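Side-chain contact in protein pid-3 (Caenorhabditis elegans, PDB 7OCX), which pairs through its RNA recognition motif domain with tofu-6 in the PETISCO complex, which takes part in piRNA biogenesis: residues Phe27-Leu32 against Ile41-Ala46. Numbering follows the deposited sequence.
Sequences FGIAQL and ITITGA
The first helix of an RNA recognition motif packs here on the second strand of its sheet, through I29 and A30 of the helix and I41 and I43 of the strand. I41 makes the closest approach, with CD1. Its CG1 lies anti to its own carbonyl carbon and chi2 is 177°, which extends the chain toward the helix. The terminal CD1 then lands at the I29-A30 step. It sits 3.8 Å from the backbone N of A30 and 4.1 Å from A30 CB. The same methyl lies 4.0 Å from I29 CG2, the shorter branch of that isoleucine. The longer branch of I29 turns to I43, and its CD1 meets I43 CG1 at 4.1 Å. I29 thus divides its two branches between I41 and I43. The side chains meet only through carbon, and no hydrogen bond joins 27-32 to 41-46.

In the βαββαβ order of this fold, strand 38-45 follows helix 26-32 and forms an edge of the chain's own antiparallel sheet. The axes of 27-32 and 41-45 run at 108° to each other and approach to 9.8 Å. I29 and I41 both also touch A49 of the adjoining strand 48-53. I29, A30 and I41 are buried, whereas I43 is exposed. Across the interface with the second copy of the protein, F27 of that subunit packs on A30 and I41. L102 of the tofu-6 chain packs against A46.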
# COMPACT_ATOMS: atom_id res chain seq x y z
N PHE B 27 -2.92 -6.46 7.20
CA PHE B 27 -3.03 -5.95 5.85
C PHE B 27 -2.49 -4.53 5.77
O PHE B 27 -1.86 -4.15 4.77
CB PHE B 27 -4.49 -5.98 5.43
CG PHE B 27 -5.02 -7.36 5.19
CD1 PHE B 27 -4.51 -8.13 4.17
CD2 PHE B 27 -6.02 -7.87 5.95
CE1 PHE B 27 -5.03 -9.37 3.91
CE2 PHE B 27 -6.54 -9.13 5.69
CZ PHE B 27 -6.04 -9.88 4.67
N GLY B 28 -2.70 -3.73 6.81
CA GLY B 28 -2.22 -2.36 6.79
C GLY B 28 -0.70 -2.29 6.82
O GLY B 28 -0.11 -1.41 6.19
N ILE B 29 -0.06 -3.21 7.54
CA ILE B 29 1.40 -3.31 7.54
C ILE B 29 1.89 -3.68 6.15
O ILE B 29 2.83 -3.08 5.62
CB ILE B 29 1.85 -4.31 8.62
CG1 ILE B 29 1.48 -3.81 10.02
CG2 ILE B 29 3.36 -4.57 8.51
CD1 ILE B 29 1.59 -4.85 11.08
N ALA B 30 1.21 -4.63 5.49
CA ALA B 30 1.57 -4.95 4.12
C ALA B 30 1.44 -3.74 3.20
O ALA B 30 2.25 -3.55 2.28
CB ALA B 30 0.73 -6.12 3.62
N GLN B 31 0.40 -2.92 3.41
CA GLN B 31 0.21 -1.73 2.59
C GLN B 31 1.37 -0.74 2.75
O GLN B 31 1.74 -0.06 1.79
CB GLN B 31 -1.14 -1.08 2.92
CG GLN B 31 -2.36 -1.93 2.47
CD GLN B 31 -3.68 -1.33 2.93
OE1 GLN B 31 -3.80 -0.90 4.07
NE2 GLN B 31 -4.71 -1.41 2.08
N LEU B 32 1.95 -0.66 3.95
CA LEU B 32 3.13 0.20 4.15
C LEU B 32 4.29 -0.20 3.25
O LEU B 32 5.14 0.64 2.88
CB LEU B 32 3.59 0.16 5.60
CG LEU B 32 2.66 0.69 6.70
CD1 LEU B 32 3.30 0.40 8.07
CD2 LEU B 32 2.43 2.15 6.46
N ILE B 41 3.30 -12.16 7.98
CA ILE B 41 3.54 -11.10 8.95
C ILE B 41 3.25 -11.64 10.33
O ILE B 41 2.18 -12.22 10.56
CB ILE B 41 2.67 -9.85 8.69
CG1 ILE B 41 2.94 -9.28 7.30
CG2 ILE B 41 2.94 -8.84 9.80
CD1 ILE B 41 2.08 -8.06 6.94
N THR B 42 4.18 -11.43 11.25
CA THR B 42 4.00 -11.74 12.66
C THR B 42 4.02 -10.44 13.45
O THR B 42 5.06 -9.77 13.54
CB THR B 42 5.08 -12.69 13.16
OG1 THR B 42 5.03 -13.91 12.40
CG2 THR B 42 4.87 -13.02 14.62
N ILE B 43 2.89 -10.07 14.04
CA ILE B 43 2.82 -8.89 14.88
C ILE B 43 3.55 -9.16 16.18
O ILE B 43 3.44 -10.25 16.78
CB ILE B 43 1.35 -8.48 15.09
CG1 ILE B 43 0.82 -7.84 13.80
CG2 ILE B 43 1.20 -7.51 16.24
CD1 ILE B 43 -0.65 -7.47 13.82
N THR B 44 4.35 -8.18 16.61
CA THR B 44 5.17 -8.30 17.81
C THR B 44 4.86 -7.20 18.81
O THR B 44 5.52 -7.10 19.84
CB THR B 44 6.66 -8.25 17.44
OG1 THR B 44 6.97 -6.96 16.91
CG2 THR B 44 6.98 -9.33 16.42
N GLY B 45 3.86 -6.38 18.51
CA GLY B 45 3.40 -5.32 19.38
C GLY B 45 2.50 -4.44 18.56
O GLY B 45 2.41 -4.57 17.34
N ALA B 46 1.81 -3.53 19.25
CA ALA B 46 0.93 -2.59 18.56
C ALA B 46 1.61 -1.90 17.39
O ALA B 46 0.98 -1.65 16.36
CB ALA B 46 0.43 -1.53 19.54